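Local coordinates for protein glutathione S-transferase (Pseudomonas protegens, PDB 4IKH) that binds glutathione and probably acts as a glutathione transferase, joining the thiol of that tripeptide to electrophilic substrates, at residues A8-P16 and D58-V67. Numbering follows the deposited sequence.
Sequences AFAVTQKWP and DQMTPEFLSV. With GSH (glutathione), chain B.
Lys14 reaches from the N-terminal loop segment 8-16 past the N-terminal end of the short helix 62-65 of the thioredoxin-like glutathione-binding domain, bringing its ammonium to Asp58. Its CB lies 4.2 Å from Glu63 CB, and CG, anti to the backbone N (chi1 -169°), rests over the centre of one face of the Trp15 indole. CD then passes Thr61 OG1, CE lies 3.4 Å from Asp58 OD1 with Thr61 CG2 further off, and a bend at chi4 (-54°) turns NZ toward Asp58 OD1, where a weak hydrogen bond of 3.1 Å forms part of a salt bridge. Asp58 OD1 also bonds Thr56 OG1, and OD2 the backbone N of Ser53, so the lysine probably balances the charge of a carboxylate oriented largely by these bonds. Cutting the side chain back to an alanine is likely to leave Asp58 without its ammonium partner and the indole face without the methylene that lies over it.

Trp15 fits its benzo edge against the start of the helix: CZ3 is 4.0 Å from Phe64 CB and also meets the edge of the phenyl ring, while CH2 approaches Asp58 O nearly in the indole plane. That carbonyl accepts a hydrogen bond from Thr61 OG1, which as N-cap accepts a weak one from Phe64 N. On the buried side, Val11 CG1 and Val67 CG1 touch at 3.7 Å, close to Tyr26, Leu77 and Ala75 of the central sheet. The segment packed on this loop also carries Gln59, whose NE2 donates an almost straight bond (171°) to the glutathione carboxylate oxygen O32. At the other end, Ser66 OG donates to Glu63 O from above the carbonyl plane and accepts from a water that itself accepts a hydrogen bond from Val11 N at 2.8 Å.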
loop_
_atom_site.group_PDB
_atom_site.type_symbol
_atom_site.label_atom_id
_atom_site.label_comp_id
_atom_site.label_asym_id
_atom_site.label_seq_id
_atom_site.Cartn_x
_atom_site.Cartn_y
_atom_site.Cartn_z
ATOM N N ALA A 8 -4.956 30.148 6.338
ATOM C CA ALA A 8 -5.753 30.625 5.231
ATOM C C ALA A 8 -6.144 29.417 4.381
ATOM O O ALA A 8 -6.412 29.547 3.186
ATOM C CB ALA A 8 -4.963 31.620 4.412
ATOM N N PHE A 9 -6.185 28.243 5.008
ATOM C CA PHE A 9 -6.413 26.997 4.279
ATOM C C PHE A 9 -7.891 26.674 4.075
ATOM O O PHE A 9 -8.729 26.981 4.922
ATOM C CB PHE A 9 -5.703 25.829 4.966
ATOM C CG PHE A 9 -4.215 26.004 5.067
ATOM C CD1 PHE A 9 -3.424 26.011 3.926
ATOM C CD2 PHE A 9 -3.606 26.161 6.303
ATOM C CE1 PHE A 9 -2.052 26.175 4.018
ATOM C CE2 PHE A 9 -2.236 26.325 6.403
ATOM C CZ PHE A 9 -1.459 26.333 5.262
ATOM N N ALA A 10 -8.192 26.045 2.941
ATOM C CA ALA A 10 -9.564 25.701 2.578
ATOM C C ALA A 10 -10.202 24.694 3.527
ATOM O O ALA A 10 -11.378 24.815 3.857
ATOM C CB ALA A 10 -9.621 25.185 1.149
ATOM N N VAL A 11 -9.433 23.699 3.957
ATOM C CA VAL A 11 -9.985 22.619 4.778
ATOM C C VAL A 11 -10.579 23.136 6.095
ATOM O O VAL A 11 -11.603 22.627 6.561
ATOM C CB VAL A 11 -8.948 21.494 5.039
ATOM C CG1 VAL A 11 -7.761 22.019 5.835
ATOM C CG2 VAL A 11 -9.596 20.306 5.752
ATOM N N THR A 12 -9.956 24.168 6.666
ATOM C CA THR A 12 -10.392 24.740 7.941
ATOM C C THR A 12 -11.625 25.628 7.801
ATOM O O THR A 12 -12.141 26.150 8.792
ATOM C CB THR A 12 -9.269 25.557 8.621
ATOM O OG1 THR A 12 -8.875 26.646 7.775
ATOM C CG2 THR A 12 -8.069 24.680 8.907
ATOM N N GLN A 13 -12.097 25.808 6.573
ATOM C CA GLN A 13 -13.326 26.555 6.352
ATOM C C GLN A 13 -14.529 25.677 6.688
ATOM O O GLN A 13 -15.608 26.181 7.011
ATOM C CB GLN A 13 -13.405 27.052 4.905
ATOM C CG GLN A 13 -14.615 27.938 4.613
ATOM C CD GLN A 13 -14.604 28.505 3.205
ATOM O OE1 GLN A 13 -13.545 28.659 2.595
ATOM N NE2 GLN A 13 -15.786 28.817 2.681
ATOM N N LYS A 14 -14.339 24.362 6.614
ATOM C CA LYS A 14 -15.386 23.418 6.981
ATOM C C LYS A 14 -15.097 22.803 8.352
ATOM O O LYS A 14 -16.022 22.508 9.114
ATOM C CB LYS A 14 -15.521 22.318 5.925
ATOM C CG LYS A 14 -16.764 21.461 6.101
ATOM C CD LYS A 14 -16.908 20.435 4.992
ATOM C CE LYS A 14 -18.377 20.120 4.720
ATOM N NZ LYS A 14 -19.143 19.708 5.935
ATOM N N TRP A 15 -13.817 22.615 8.662
ATOM C CA TRP A 15 -13.416 22.063 9.952
ATOM C C TRP A 15 -12.429 22.983 10.671
ATOM O O TRP A 15 -11.219 22.736 10.661
ATOM C CB TRP A 15 -12.823 20.662 9.771
ATOM C CG TRP A 15 -13.816 19.662 9.229
ATOM C CD1 TRP A 15 -14.823 19.048 9.920
ATOM C CD2 TRP A 15 -13.898 19.168 7.882
ATOM N NE1 TRP A 15 -15.523 18.203 9.089
ATOM C CE2 TRP A 15 -14.976 18.261 7.832
ATOM C CE3 TRP A 15 -13.166 19.406 6.714
ATOM C CZ2 TRP A 15 -15.338 17.591 6.660
ATOM C CZ3 TRP A 15 -13.528 18.741 5.551
ATOM C CH2 TRP A 15 -14.603 17.846 5.535
ATOM N N PRO A 16 -12.949 24.050 11.303
ATOM C CA PRO A 16 -12.113 25.036 11.998
ATOM C C PRO A 16 -11.501 24.431 13.255
ATOM O O PRO A 16 -12.176 23.674 13.959
ATOM C CB PRO A 16 -13.107 26.144 12.377
ATOM C CG PRO A 16 -14.341 25.882 11.560
ATOM C CD PRO A 16 -14.376 24.398 11.376
ATOM N N ASP A 58 -19.195 14.681 2.601
ATOM C CA ASP A 58 -18.177 15.640 3.024
ATOM C C ASP A 58 -16.804 15.371 2.407
ATOM O O ASP A 58 -15.946 16.255 2.376
ATOM C CB ASP A 58 -18.048 15.655 4.550
ATOM C CG ASP A 58 -19.196 16.369 5.228
ATOM O OD1 ASP A 58 -19.956 17.074 4.532
ATOM O OD2 ASP A 58 -19.332 16.228 6.461
ATOM N N GLN A 59 -16.596 14.151 1.922
ATOM C CA GLN A 59 -15.303 13.779 1.360
ATOM C C GLN A 59 -15.167 14.212 -0.100
ATOM O O GLN A 59 -14.116 14.010 -0.714
ATOM C CB GLN A 59 -15.052 12.272 1.505
ATOM C CG GLN A 59 -15.712 11.398 0.437
ATOM C CD GLN A 59 -17.137 11.016 0.779
ATOM O OE1 GLN A 59 -17.838 11.744 1.482
ATOM N NE2 GLN A 59 -17.572 9.863 0.286
HETATM N N MSE A 60 -16.224 14.818 -0.642
HETATM C CA MSE A 60 -16.241 15.255 -2.035
HETATM C C MSE A 60 -16.133 16.775 -2.151
HETATM O O MSE A 60 -15.921 17.307 -3.238
HETATM C CB MSE A 60 -17.511 14.763 -2.733
HETATM C CG MSE A 60 -17.666 13.248 -2.726
HETATM SE SE MSE A 60 -16.286 12.360 -3.791
HETATM C CE MSE A 60 -16.617 10.519 -3.217
ATOM N N THR A 61 -16.271 17.463 -1.020
ATOM C CA THR A 61 -16.174 18.920 -0.974
ATOM C C THR A 61 -14.764 19.371 -1.348
ATOM O O THR A 61 -13.789 18.674 -1.054
ATOM C CB THR A 61 -16.528 19.464 0.427
ATOM O OG1 THR A 61 -15.551 19.026 1.383
ATOM C CG2 THR A 61 -17.914 18.983 0.855
ATOM N N PRO A 62 -14.652 20.533 -2.017
ATOM C CA PRO A 62 -13.349 21.109 -2.376
ATOM C C PRO A 62 -12.461 21.290 -1.145
ATOM O O PRO A 62 -11.236 21.154 -1.238
ATOM C CB PRO A 62 -13.726 22.473 -2.951
ATOM C CG PRO A 62 -15.102 22.270 -3.513
ATOM C CD PRO A 62 -15.777 21.312 -2.569
ATOM N N GLU A 63 -13.081 21.588 -0.006
ATOM C CA GLU A 63 -12.355 21.766 1.249
ATOM C C GLU A 63 -11.599 20.500 1.669
ATOM O O GLU A 63 -10.438 20.576 2.086
ATOM C CB GLU A 63 -13.300 22.213 2.371
ATOM C CG GLU A 63 -13.897 23.607 2.185
ATOM C CD GLU A 63 -15.248 23.581 1.507
ATOM O OE1 GLU A 63 -15.462 22.718 0.631
ATOM O OE2 GLU A 63 -16.101 24.424 1.854
ATOM N N PHE A 64 -12.254 19.345 1.558
ATOM C CA PHE A 64 -11.604 18.089 1.909
ATOM C C PHE A 64 -10.568 17.720 0.848
ATOM O O PHE A 64 -9.467 17.279 1.175
ATOM C CB PHE A 64 -12.626 16.958 2.103
ATOM C CG PHE A 64 -12.015 15.657 2.575
ATOM C CD1 PHE A 64 -11.589 15.509 3.892
ATOM C CD2 PHE A 64 -11.856 14.586 1.699
ATOM C CE1 PHE A 64 -11.022 14.311 4.328
ATOM C CE2 PHE A 64 -11.290 13.387 2.127
ATOM C CZ PHE A 64 -10.873 13.250 3.444
ATOM N N LEU A 65 -10.912 17.936 -0.419
ATOM C CA LEU A 65 -10.019 17.594 -1.526
ATOM C C LEU A 65 -8.658 18.291 -1.457
ATOM O O LEU A 65 -7.681 17.799 -2.024
ATOM C CB LEU A 65 -10.687 17.878 -2.871
ATOM C CG LEU A 65 -11.853 16.974 -3.269
ATOM C CD1 LEU A 65 -12.309 17.272 -4.689
ATOM C CD2 LEU A 65 -11.467 15.504 -3.127
ATOM N N SER A 66 -8.593 19.427 -0.765
ATOM C CA SER A 66 -7.342 20.171 -0.651
ATOM C C SER A 66 -6.303 19.449 0.216
ATOM O O SER A 66 -5.097 19.683 0.073
ATOM C CB SER A 66 -7.595 21.593 -0.130
ATOM O OG SER A 66 -8.311 21.587 1.096
ATOM N N VAL A 67 -6.763 18.576 1.114
ATOM C CA VAL A 67 -5.840 17.792 1.929
ATOM C C VAL A 67 -5.810 16.320 1.500
ATOM O O VAL A 67 -4.845 15.604 1.775
ATOM C CB VAL A 67 -6.140 17.919 3.456
ATOM C CG1 VAL A 67 -6.090 19.377 3.892
ATOM C CG2 VAL A 67 -7.487 17.297 3.813
HETATM N N1 GSH B . -5.401 3.583 0.833
HETATM C CA1 GSH B . -6.228 4.486 1.554
HETATM C C1 GSH B . -5.725 4.653 2.959
HETATM O O11 GSH B . -5.150 3.687 3.536
HETATM O O12 GSH B . -5.871 5.755 3.585
HETATM C CB1 GSH B . -7.621 3.956 1.606
HETATM C CG1 GSH B . -8.496 4.986 2.323
HETATM C CD1 GSH B . -9.956 4.615 2.219
HETATM O OE1 GSH B . -10.307 3.663 1.556
HETATM N N2 GSH B . -10.952 5.405 2.935
HETATM C CA2 GSH B . -12.334 5.061 2.840
HETATM C C2 GSH B . -13.022 6.295 2.284
HETATM O O2 GSH B . -12.630 7.409 2.645
HETATM C CB2 GSH B . -12.902 4.750 4.192
HETATM S SG2 GSH B . -12.064 3.388 4.979
HETATM N N3 GSH B . -14.122 6.201 1.343
HETATM C CA3 GSH B . -14.748 7.414 0.858
HETATM C C3 GSH B . -15.021 7.288 -0.602
HETATM O O31 GSH B . -14.392 6.443 -1.293
HETATM O O32 GSH B . -15.883 8.034 -1.135
HETATM O O HOH W 1 -6.860 23.337 2.876
#